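Side-chain contacts in hypothetical membrane protein (Corynebacterium glutamicum, PDB 6JSB), which binds heme and probably takes part in passing it along the corynebacterial heme-uptake machinery: residues S15-F20 with T175-G180; Y23-I28 with G38-R43; V46-T49 with A54-F57. One frame throughout, in Å; residues are numbered along the deposited sequence. Where two conformers were deposited one is given.

Contact 1: residues S15-F20 with T175-G180; sequences SVRESF and TFYPEG. With HEM (protoporphyrin IX containing Fe), chain C.
Tyr177 and Ser19 come together on one carboxylate oxygen of the heme, and polar bonds to that propionate do most of the joining here. Tyr177 OH gives a hydrogen bond to HEM O2D at 2.6 Å, with the oxygen at the ring edge, in its plane. Ser19 OG gives a second, also 2.6 Å to HEM O2D. With chi1 at 63°, the Ser19 hydroxyl sits between its own backbone N and carbonyl carbon, where it also accepts weak bonds from Arg17 NE and NH2.

The flat groups make the next layer. Tyr177 CE1 lies over one face of the guanidinium of Arg17, the N-cap residue of helix 18-24, displaced toward its rim, with the two planes 21° apart; Arg17 NH1 is 3.9 Å from Tyr177 CE1. NH1 also forms a salt bridge with Glu181 and bonds to the carbonyl of Ala182, which probably helps set how the guanidinium is turned.

Van der Waals touches complete the contact. Phe20 crosses Tyr177 at about a right angle, its CB 3.4 Å from Tyr177 OH, while Phe20 CD1 meets the heme methyl CMD at 3.6 Å. The same methyl rests over one face of the Tyr177 ring. Just before Tyr177 in the loop, Phe176 lies over the porphyrin with HEM ND above its ring centre, and its CZ comes 3.4 Å from the iron on the side opposite the axial tyrosine, Tyr23.

Two hydroxyl donors thus hold a single propionate oxygen, and Ser19 links it to Arg17. That arrangement, with a positive group close by, would probably favour the ionised propionate, though Arg17 is also paired with Glu181, and helps set how this propionate end of the heme lies.

Contact 2: residues Y23-I28 with G38-R43; sequences YLEGPI and GGIEVR. With HEM (protoporphyrin IX containing Fe), chain C.
The wall of the heme pocket behind the axial ligand is where Leu24 and Glu25 meet Gly39 and Ile40, as the last turn of helix 18-24, which carries that ligand, Tyr23, comes up to strand 39-43. Leu24 touches with one methyl: CD1 lies 3.6 Å from the carbonyl oxygen of Gly39 and 3.9 Å from Ile40 CG1. Leu24 CG is trans to its backbone N (chi1 -171°), which carries the branch out from the helix toward the strand. Trp77 and Leu97, on neighbouring strands, also lie against Leu24.

Glu25 approaches Ile40 from another direction, the two side chains crossing at about a right angle. Ile40 is stretched out to its end methyl, and CD1 reaches the Glu25 carboxylate, 3.5 Å from OE2, while Glu25 CG lies 3.8 Å from the same methyl. OE2 has its polar partners elsewhere, in a salt bridge with Arg55 and a bond from the backbone N of Lys52, so a satisfied carboxylate can lie beside a hydrocarbon tip.

On the heme side, Tyr23 OH coordinates the iron at 2.1 Å. Its ring leans over the porphyrin so that HEM C4D lies over one face, offset toward the rim, and Ile28 CG2 sits at the ring edge, in its plane. That Ile28 methyl also packs on the heme methyl CMA at 3.6 Å, and Ile28 CD1 is 3.6 Å from CBA of a propionate arm.

The ligand oxygen shares a hydrogen bond with His80, a second-shell residue that probably adjusts how strongly Tyr23 donates to iron. The chemistry is consistent with tyrosine-ligated ferric heme, as in other bacterial heme carriers, with the residues following the ligand packed on the sheet.

Contact 3: residues V46-T49 with A54-F57; sequences VETT and AREF
Residues 46-49 and 54-57 run antiparallel, 163° apart end to end, with Thr49 and Glu56 as a hydrogen-bonded pair and Thr48 and Phe57 as the adjoining non-hydrogen-bonded one. Glu56 N gives to Thr49 O at 2.9 Å, and Thr49 N returns a longer bond of 3.3 Å to Glu56 O.

That Glu56 oxygen has a second donor. Thr48 OG1, swung trans to its backbone N (chi1 -176°), bonds to it at 2.8 Å, coming from the opposite face of the carbonyl plane to Thr49 N. The hydroxyl is in turn an acceptor: Arg55 NH1 reaches Thr48 OG1 at 2.9 Å, close to the guanidinium plane, with an N-H...O angle of 143°. A bend at chi3 turns the guanidinium edge toward Thr48, while NE turns to Glu25.

This is a beta hairpin, its short strand 47-49 paired with the start of the long strand 56-65 of the curled antiparallel sheet. On the face of Thr48, Phe57 CD2 lies 3.5 Å from Thr48 OG1 and 4.1 Å from Val46 CG1, and the ring is also packed on by Ile40, Val42 and Val75. On the other face, a water 2.7 Å from Thr49 OG1 and 2.9 Å from Glu56 OE1 links the two side chains and also reaches the Ala54 carbonyl oxygen.

How the contacts relate
Contacts 1 and 2 border the heme, and contacts 2 and 3 are nested inside the loop that contact 1 closes. The first two share helix 18-24, their centres about 15 Å apart, and reach the same porphyrin: contact 1 through a propionate and the Phe176 ring, contact 2 through the iron. Contact 3 stands farther off, the Phe57 side chain about 12 Å from the heme. It is tied to contact 2 by the salt bridge from Arg55 NE to Glu25 OE2 (2.8 Å) and by Val42 CG1 on Phe57 CE2 (3.8 Å), and to contact 1 by Ser15 O against Phe57 CE1 (3.6 Å).

Contact 1: residues S15-F20 with T175-G180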
loop_
_atom_site.group_PDB
_atom_site.type_symbol
_atom_site.label_atom_id
_atom_site.label_comp_id
_atom_site.label_asym_id
_atom_site.label_seq_id
_atom_site.Cartn_x
_atom_site.Cartn_y
_atom_site.Cartn_z
ATOM N N SER A 15 0.458 -4.455 5.891
ATOM C CA SER A 15 1.590 -5.180 5.288
ATOM C C SER A 15 1.427 -5.416 3.787
ATOM O O SER A 15 2.283 -6.045 3.188
ATOM C CB SER A 15 1.761 -6.566 5.945
ATOM O OG SER A 15 1.918 -6.383 7.340
ATOM N N VAL A 16 0.341 -4.938 3.188
ATOM C CA VAL A 16 -0.036 -5.079 1.781
ATOM C C VAL A 16 -0.526 -6.505 1.529
ATOM O O VAL A 16 -1.720 -6.727 1.261
ATOM C CB VAL A 16 1.126 -4.662 0.816
ATOM C CG1 VAL A 16 0.646 -4.751 -0.634
ATOM C CG2 VAL A 16 1.513 -3.187 1.102
ATOM N N ARG A 17 0.373 -7.493 1.622
ATOM C CA ARG A 17 0.001 -8.896 1.632
ATOM C C ARG A 17 1.223 -9.738 2.052
ATOM O O ARG A 17 2.248 -9.678 1.363
ATOM C CB ARG A 17 -0.501 -9.300 0.243
ATOM C CG ARG A 17 -0.823 -10.739 0.060
ATOM C CD ARG A 17 -2.203 -11.242 0.583
ATOM N NE ARG A 17 -2.086 -12.691 0.357
ATOM C CZ ARG A 17 -2.832 -13.420 -0.452
ATOM N NH1 ARG A 17 -3.920 -12.862 -1.011
ATOM N NH2 ARG A 17 -2.530 -14.718 -0.624
ATOM N N GLU A 18 1.138 -10.498 3.171
ATOM C CA GLU A 18 2.354 -11.193 3.642
ATOM C C GLU A 18 2.895 -12.143 2.598
ATOM O O GLU A 18 4.128 -12.238 2.416
ATOM C CB GLU A 18 2.094 -11.963 4.930
ATOM C CG GLU A 18 1.793 -11.045 6.084
ATOM C CD GLU A 18 1.311 -11.822 7.294
ATOM O OE1 GLU A 18 1.415 -11.263 8.387
ATOM O OE2 GLU A 18 0.778 -12.928 7.157
ATOM N N SER A 19 2.002 -12.889 1.915
ATOM C CA SER A 19 2.520 -13.892 0.983
ATOM C C SER A 19 3.147 -13.212 -0.231
ATOM O O SER A 19 4.003 -13.809 -0.880
ATOM C CB SER A 19 1.395 -14.883 0.588
ATOM O OG SER A 19 0.302 -14.233 -0.119
ATOM N N PHE A 20 2.781 -11.941 -0.495
ATOM C CA PHE A 20 3.389 -11.228 -1.623
ATOM C C PHE A 20 4.812 -10.828 -1.234
ATOM O O PHE A 20 5.769 -11.022 -1.998
ATOM C CB PHE A 20 2.573 -9.976 -1.988
ATOM C CG PHE A 20 3.220 -9.221 -3.123
ATOM C CD1 PHE A 20 3.253 -9.791 -4.409
ATOM C CD2 PHE A 20 3.788 -7.996 -2.885
ATOM C CE1 PHE A 20 3.894 -9.110 -5.462
ATOM C CE2 PHE A 20 4.411 -7.279 -3.933
ATOM C CZ PHE A 20 4.469 -7.860 -5.217
ATOM N N THR A 175 -2.323 -9.578 -12.544
ATOM C CA THR A 175 -3.413 -10.550 -12.697
ATOM C C THR A 175 -3.179 -11.858 -11.915
ATOM O O THR A 175 -3.895 -12.839 -12.133
ATOM C CB THR A 175 -3.770 -10.842 -14.183
ATOM O OG1 THR A 175 -2.804 -11.708 -14.812
ATOM C CG2 THR A 175 -3.860 -9.490 -14.941
ATOM N N PHE A 176 -2.189 -11.907 -11.012
ATOM C CA PHE A 176 -2.009 -13.112 -10.242
ATOM C C PHE A 176 -3.065 -13.315 -9.160
ATOM O O PHE A 176 -3.238 -14.458 -8.724
ATOM C CB PHE A 176 -0.627 -13.076 -9.581
ATOM C CG PHE A 176 0.486 -13.395 -10.561
ATOM C CD1 PHE A 176 0.999 -14.672 -10.651
ATOM C CD2 PHE A 176 1.000 -12.401 -11.378
ATOM C CE1 PHE A 176 2.029 -14.953 -11.559
ATOM C CE2 PHE A 176 2.037 -12.675 -12.303
ATOM C CZ PHE A 176 2.513 -13.965 -12.400
ATOM N N TYR A 177 -3.730 -12.238 -8.687
ATOM C CA TYR A 177 -4.836 -12.406 -7.737
ATOM C C TYR A 177 -6.172 -12.194 -8.470
ATOM O O TYR A 177 -6.263 -11.290 -9.287
ATOM C CB TYR A 177 -4.769 -11.366 -6.632
ATOM C CG TYR A 177 -3.552 -11.453 -5.734
ATOM C CD1 TYR A 177 -3.110 -12.685 -5.232
ATOM C CD2 TYR A 177 -2.925 -10.326 -5.376
ATOM C CE1 TYR A 177 -1.992 -12.740 -4.375
ATOM C CE2 TYR A 177 -1.800 -10.343 -4.530
ATOM C CZ TYR A 177 -1.352 -11.542 -4.044
ATOM O OH TYR A 177 -0.232 -11.553 -3.221
ATOM N N PRO A 178 -7.224 -12.925 -8.127
ATOM C CA PRO A 178 -8.556 -12.602 -8.651
ATOM C C PRO A 178 -9.161 -11.393 -7.973
ATOM O O PRO A 178 -8.835 -11.054 -6.843
ATOM C CB PRO A 178 -9.363 -13.839 -8.328
ATOM C CG PRO A 178 -8.749 -14.288 -7.006
ATOM C CD PRO A 178 -7.278 -14.053 -7.184
ATOM N N GLU A 179 -10.159 -10.783 -8.681
ATOM C CA GLU A 179 -10.951 -9.772 -8.003
ATOM C C GLU A 179 -11.574 -10.363 -6.734
ATOM O O GLU A 179 -12.035 -11.513 -6.720
ATOM C CB GLU A 179 -12.039 -9.285 -8.984
ATOM C CG GLU A 179 -12.863 -8.197 -8.478
ATOM C CD GLU A 179 -13.884 -7.808 -9.564
ATOM O OE1 GLU A 179 -13.619 -8.069 -10.762
ATOM O OE2 GLU A 179 -14.917 -7.260 -9.189
ATOM N N GLY A 180 -11.588 -9.576 -5.673
ATOM C CA GLY A 180 -12.093 -10.025 -4.378
ATOM C C GLY A 180 -11.040 -10.715 -3.508
ATOM O O GLY A 180 -11.351 -11.052 -2.360
HETATM C CHA HEM C . 3.333 -15.247 -7.885
HETATM C CHB HEM C . 6.673 -16.009 -11.314
HETATM C CHC HEM C . 5.964 -11.435 -12.887
HETATM C CHD HEM C . 2.844 -10.587 -9.206
HETATM C C1A HEM C . 4.238 -15.849 -8.737
HETATM C C2A HEM C . 4.536 -17.269 -8.711
HETATM C C3A HEM C . 5.478 -17.517 -9.651
HETATM C C4A HEM C . 5.773 -16.235 -10.291
HETATM C CMA HEM C . 6.135 -18.885 -10.009
HETATM C CAA HEM C . 3.852 -18.272 -7.757
HETATM C CBA HEM C . 4.707 -18.464 -6.513
HETATM C CGA HEM C . 3.889 -19.159 -5.448
HETATM O O1A HEM C . 4.478 -19.506 -4.387
HETATM O O2A HEM C . 2.649 -19.340 -5.670
HETATM C C1B HEM C . 6.771 -14.843 -12.021
HETATM C C2B HEM C . 7.664 -14.624 -13.161
HETATM C C3B HEM C . 7.469 -13.370 -13.605
HETATM C C4B HEM C . 6.467 -12.721 -12.748
HETATM C CMB HEM C . 8.593 -15.743 -13.711
HETATM C CAB HEM C . 8.151 -12.617 -14.785
HETATM C CBB HEM C . 9.332 -13.005 -15.277
HETATM C C1C HEM C . 5.067 -10.790 -12.028
HETATM C C2C HEM C . 4.636 -9.417 -12.138
HETATM C C3C HEM C . 3.808 -9.150 -11.100
HETATM C C4C HEM C . 3.639 -10.384 -10.337
HETATM C CMC HEM C . 5.150 -8.394 -13.184
HETATM C CAC HEM C . 3.208 -7.774 -10.865
HETATM C CBC HEM C . 2.970 -7.394 -9.617
HETATM C C1D HEM C . 2.711 -11.793 -8.551
HETATM C C2D HEM C . 1.836 -12.016 -7.422
HETATM C C3D HEM C . 1.951 -13.303 -7.033
HETATM C C4D HEM C . 2.931 -13.939 -7.898
HETATM C CMD HEM C . 0.898 -10.927 -6.859
HETATM C CAD HEM C . 1.184 -13.974 -5.851
HETATM C CBD HEM C . 2.139 -13.928 -4.629
HETATM C CGD HEM C . 1.389 -14.540 -3.448
HETATM O O1D HEM C . 1.238 -15.810 -3.459
HETATM O O2D HEM C . 0.951 -13.734 -2.555
HETATM N NA HEM C . 4.999 -15.215 -9.742
HETATM N NB HEM C . 6.105 -13.658 -11.787
HETATM N NC HEM C . 4.416 -11.355 -10.927
HETATM N ND HEM C . 3.364 -12.973 -8.782
HETATM FE FE HEM C . 4.893 -13.135 -10.190
#

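Contact 2: residues Y23-I28 with G38-R43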
loop_
_atom_site.group_PDB
_atom_site.type_symbol
_atom_site.label_atom_id
_atom_site.label_comp_id
_atom_site.label_asym_id
_atom_site.label_seq_id
_atom_site.Cartn_x
_atom_site.Cartn_y
_atom_site.Cartn_z
ATOM N N TYR A 23 6.964 -13.904 -1.328
ATOM C CA TYR A 23 7.324 -14.276 -2.693
ATOM C C TYR A 23 8.351 -13.305 -3.279
ATOM O O TYR A 23 9.343 -13.736 -3.880
ATOM C CB TYR A 23 6.030 -14.275 -3.524
ATOM C CG TYR A 23 6.224 -13.887 -4.959
ATOM C CD1 TYR A 23 6.744 -14.800 -5.882
ATOM C CD2 TYR A 23 5.795 -12.642 -5.421
ATOM C CE1 TYR A 23 6.881 -14.395 -7.284
ATOM C CE2 TYR A 23 5.912 -12.267 -6.770
ATOM C CZ TYR A 23 6.460 -13.146 -7.661
ATOM O OH TYR A 23 6.607 -12.800 -8.971
ATOM N N LEU A 24 8.126 -12.004 -3.105
ATOM C CA LEU A 24 8.973 -11.008 -3.771
ATOM C C LEU A 24 10.400 -11.061 -3.230
ATOM O O LEU A 24 11.367 -10.942 -3.996
ATOM C CB LEU A 24 8.299 -9.621 -3.614
ATOM C CG LEU A 24 8.921 -8.450 -4.434
ATOM C CD1 LEU A 24 10.171 -7.863 -3.661
ATOM C CD2 LEU A 24 9.344 -8.847 -5.859
ATOM N N GLU A 25 10.569 -11.236 -1.924
ATOM C CA GLU A 25 11.917 -11.288 -1.350
ATOM C C GLU A 25 12.524 -12.673 -1.428
ATOM O O GLU A 25 13.697 -12.842 -1.027
ATOM C CB GLU A 25 11.844 -10.839 0.110
ATOM C CG GLU A 25 11.384 -9.391 0.217
ATOM C CD GLU A 25 11.534 -8.834 1.673
ATOM O OE1 GLU A 25 12.659 -8.367 1.973
ATOM O OE2 GLU A 25 10.535 -8.861 2.437
ATOM N N GLY A 26 11.793 -13.655 -1.939
ATOM C CA GLY A 26 12.223 -15.052 -1.991
ATOM C C GLY A 26 12.901 -15.460 -3.293
ATOM O O GLY A 26 13.188 -14.640 -4.190
ATOM N N PRO A 27 13.145 -16.777 -3.424
ATOM C CA PRO A 27 13.972 -17.303 -4.532
ATOM C C PRO A 27 13.282 -17.349 -5.876
ATOM O O PRO A 27 13.974 -17.507 -6.903
ATOM C CB PRO A 27 14.338 -18.740 -4.051
ATOM C CG PRO A 27 13.162 -19.129 -3.150
ATOM C CD PRO A 27 12.863 -17.803 -2.399
ATOM N N ILE A 28 11.953 -17.164 -5.937
ATOM C CA ILE A 28 11.302 -17.169 -7.237
ATOM C C ILE A 28 11.509 -15.824 -7.915
ATOM O O ILE A 28 11.919 -15.758 -9.079
ATOM C CB ILE A 28 9.800 -17.507 -7.084
ATOM C CG1 ILE A 28 9.629 -18.896 -6.451
ATOM C CG2 ILE A 28 9.068 -17.392 -8.444
ATOM C CD1 ILE A 28 8.214 -19.167 -5.980
ATOM N N GLY A 38 16.455 -7.418 -6.672
ATOM C CA GLY A 38 15.822 -6.237 -6.136
ATOM C C GLY A 38 15.403 -6.463 -4.696
ATOM O O GLY A 38 16.179 -7.019 -3.897
ATOM N N GLY A 39 14.187 -6.113 -4.356
ATOM C CA GLY A 39 13.750 -6.278 -2.985
ATOM C C GLY A 39 12.771 -5.172 -2.684
ATOM O O GLY A 39 11.983 -4.785 -3.555
ATOM N N ILE A 40 12.754 -4.744 -1.417
ATOM C CA ILE A 40 11.772 -3.758 -0.964
ATOM C C ILE A 40 12.495 -2.525 -0.415
ATOM O O ILE A 40 13.414 -2.658 0.413
ATOM C CB ILE A 40 10.848 -4.390 0.111
ATOM C CG1 ILE A 40 10.090 -5.577 -0.520
ATOM C CG2 ILE A 40 9.925 -3.322 0.781
ATOM C CD1 ILE A 40 9.118 -6.324 0.416
ATOM N N GLU A 41 12.102 -1.335 -0.875
ATOM C CA GLU A 41 12.597 -0.076 -0.334
ATOM C C GLU A 41 11.408 0.751 0.129
ATOM O O GLU A 41 10.356 0.749 -0.513
ATOM C CB GLU A 41 13.425 0.720 -1.391
ATOM C CG GLU A 41 14.088 1.988 -0.852
ATOM C CD GLU A 41 15.173 2.552 -1.781
ATOM O OE1 GLU A 41 14.991 2.519 -3.016
ATOM O OE2 GLU A 41 16.235 3.001 -1.284
ATOM N N VAL A 42 11.549 1.426 1.273
ATOM C CA VAL A 42 10.461 2.263 1.781
ATOM C C VAL A 42 10.944 3.717 1.847
ATOM O O VAL A 42 12.157 3.980 1.856
ATOM C CB VAL A 42 9.941 1.767 3.163
ATOM C CG1 VAL A 42 9.601 0.250 3.070
ATOM C CG2 VAL A 42 10.990 2.081 4.260
ATOM N N ARG A 43 9.997 4.671 1.887
ATOM C CA ARG A 43 10.370 6.067 1.874
ATOM C C ARG A 43 9.259 6.916 2.498
ATOM O O ARG A 43 8.127 6.453 2.722
ATOM C CB ARG A 43 10.654 6.540 0.437
ATOM C CG ARG A 43 9.390 6.513 -0.451
ATOM C CD ARG A 43 9.766 7.002 -1.861
ATOM N NE ARG A 43 8.576 7.173 -2.715
ATOM C CZ ARG A 43 7.960 6.166 -3.314
ATOM N NH1 ARG A 43 8.388 4.902 -3.152
ATOM N NH2 ARG A 43 6.897 6.438 -4.101
HETATM C CHA HEM C . 3.333 -15.247 -7.885
HETATM C CHB HEM C . 6.673 -16.009 -11.314
HETATM C CHC HEM C . 5.964 -11.435 -12.887
HETATM C CHD HEM C . 2.844 -10.587 -9.206
HETATM C C1A HEM C . 4.238 -15.849 -8.737
HETATM C C2A HEM C . 4.536 -17.269 -8.711
HETATM C C3A HEM C . 5.478 -17.517 -9.651
HETATM C C4A HEM C . 5.773 -16.235 -10.291
HETATM C CMA HEM C . 6.135 -18.885 -10.009
HETATM C CAA HEM C . 3.852 -18.272 -7.757
HETATM C CBA HEM C . 4.707 -18.464 -6.513
HETATM C CGA HEM C . 3.889 -19.159 -5.448
HETATM O O1A HEM C . 4.478 -19.506 -4.387
HETATM O O2A HEM C . 2.649 -19.340 -5.670
HETATM C C1B HEM C . 6.771 -14.843 -12.021
HETATM C C2B HEM C . 7.664 -14.624 -13.161
HETATM C C3B HEM C . 7.469 -13.370 -13.605
HETATM C C4B HEM C . 6.467 -12.721 -12.748
HETATM C CMB HEM C . 8.593 -15.743 -13.711
HETATM C CAB HEM C . 8.151 -12.617 -14.785
HETATM C CBB HEM C . 9.332 -13.005 -15.277
HETATM C C1C HEM C . 5.067 -10.790 -12.028
HETATM C C2C HEM C . 4.636 -9.417 -12.138
HETATM C C3C HEM C . 3.808 -9.150 -11.100
HETATM C C4C HEM C . 3.639 -10.384 -10.337
HETATM C CMC HEM C . 5.150 -8.394 -13.184
HETATM C CAC HEM C . 3.208 -7.774 -10.865
HETATM C CBC HEM C . 2.970 -7.394 -9.617
HETATM C C1D HEM C . 2.711 -11.793 -8.551
HETATM C C2D HEM C . 1.836 -12.016 -7.422
HETATM C C3D HEM C . 1.951 -13.303 -7.033
HETATM C C4D HEM C . 2.931 -13.939 -7.898
HETATM C CMD HEM C . 0.898 -10.927 -6.859
HETATM C CAD HEM C . 1.184 -13.974 -5.851
HETATM C CBD HEM C . 2.139 -13.928 -4.629
HETATM C CGD HEM C . 1.389 -14.540 -3.448
HETATM O O1D HEM C . 1.238 -15.810 -3.459
HETATM O O2D HEM C . 0.951 -13.734 -2.555
HETATM N NA HEM C . 4.999 -15.215 -9.742
HETATM N NB HEM C . 6.105 -13.658 -11.787
HETATM N NC HEM C . 4.416 -11.355 -10.927
HETATM N ND HEM C . 3.364 -12.973 -8.782
HETATM FE FE HEM C . 4.893 -13.135 -10.190
#

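Contact 3: residues V46-T49 with A54-F57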
loop_
_atom_site.group_PDB
_atom_site.type_symbol
_atom_site.label_atom_id
_atom_site.label_comp_id
_atom_site.label_asym_id
_atom_site.label_seq_id
_atom_site.Cartn_x
_atom_site.Cartn_y
_atom_site.Cartn_z
ATOM N N VAL A 46 7.368 5.849 5.850
ATOM C CA VAL A 46 7.048 4.451 6.151
ATOM C C VAL A 46 8.152 3.889 7.033
ATOM O O VAL A 46 9.340 4.140 6.807
ATOM C CB VAL A 46 6.900 3.633 4.855
ATOM C CG1 VAL A 46 6.911 2.144 5.154
ATOM C CG2 VAL A 46 5.584 3.989 4.167
ATOM N N GLU A 47 7.761 3.129 8.045
ATOM C CA GLU A 47 8.683 2.311 8.812
ATOM C C GLU A 47 8.414 0.843 8.521
ATOM O O GLU A 47 7.270 0.430 8.279
ATOM C CB GLU A 47 8.504 2.565 10.312
ATOM C CG GLU A 47 8.659 4.019 10.723
ATOM C CD GLU A 47 10.095 4.405 11.005
ATOM O OE1 GLU A 47 11.000 3.561 10.773
ATOM O OE2 GLU A 47 10.316 5.557 11.461
ATOM N N THR A 48 9.472 0.034 8.541
ATOM C CA THR A 48 9.251 -1.378 8.215
ATOM C C THR A 48 10.133 -2.200 9.130
ATOM O O THR A 48 11.204 -1.731 9.559
ATOM C CB THR A 48 9.539 -1.689 6.734
ATOM O OG1 THR A 48 9.222 -3.051 6.404
ATOM C CG2 THR A 48 10.983 -1.408 6.379
ATOM N N THR A 49 9.650 -3.382 9.469
ATOM C CA THR A 49 10.445 -4.352 10.236
ATOM C C THR A 49 10.179 -5.721 9.669
ATOM O O THR A 49 9.127 -5.976 9.091
ATOM C CB THR A 49 10.086 -4.388 11.737
ATOM O OG1 THR A 49 8.688 -4.701 11.919
ATOM C CG2 THR A 49 10.314 -3.009 12.433
ATOM N N ALA A 54 7.076 -12.125 7.515
ATOM C CA ALA A 54 7.086 -11.389 8.779
ATOM C C ALA A 54 7.159 -9.894 8.596
ATOM O O ALA A 54 7.119 -9.150 9.580
ATOM C CB ALA A 54 8.283 -11.852 9.622
ATOM N N ARG A 55 7.289 -9.420 7.364
ATOM C CA ARG A 55 7.503 -7.997 7.179
ATOM C C ARG A 55 6.226 -7.237 7.516
ATOM O O ARG A 55 5.093 -7.651 7.154
ATOM C CB ARG A 55 7.900 -7.692 5.725
ATOM C CG ARG A 55 8.174 -6.176 5.502
ATOM C CD ARG A 55 8.743 -6.003 4.091
ATOM N NE ARG A 55 10.143 -6.493 3.908
ATOM C CZ ARG A 55 11.208 -5.752 4.177
ATOM N NH1 ARG A 55 11.103 -4.553 4.776
ATOM N NH2 ARG A 55 12.424 -6.224 3.844
ATOM N N GLU A 56 6.428 -6.101 8.158
ATOM C CA GLU A 56 5.309 -5.177 8.482
ATOM C C GLU A 56 5.644 -3.793 7.964
ATOM O O GLU A 56 6.831 -3.416 7.847
ATOM C CB GLU A 56 5.132 -5.114 10.024
ATOM C CG GLU A 56 4.633 -6.457 10.582
ATOM C CD GLU A 56 4.418 -6.411 12.080
ATOM O OE1 GLU A 56 5.377 -6.696 12.785
ATOM O OE2 GLU A 56 3.299 -6.052 12.549
ATOM N N PHE A 57 4.601 -3.012 7.629
ATOM C CA PHE A 57 4.808 -1.612 7.284
ATOM C C PHE A 57 3.911 -0.740 8.136
ATOM O O PHE A 57 2.716 -1.061 8.284
ATOM C CB PHE A 57 4.406 -1.305 5.789
ATOM C CG PHE A 57 5.139 -2.088 4.749
ATOM C CD1 PHE A 57 4.442 -3.017 3.972
ATOM C CD2 PHE A 57 6.497 -1.863 4.517
ATOM C CE1 PHE A 57 5.099 -3.757 2.954
ATOM C CE2 PHE A 57 7.127 -2.557 3.521
ATOM C CZ PHE A 57 6.457 -3.521 2.754
HETATM O O HOH W 1 7.946 -7.322 11.616
#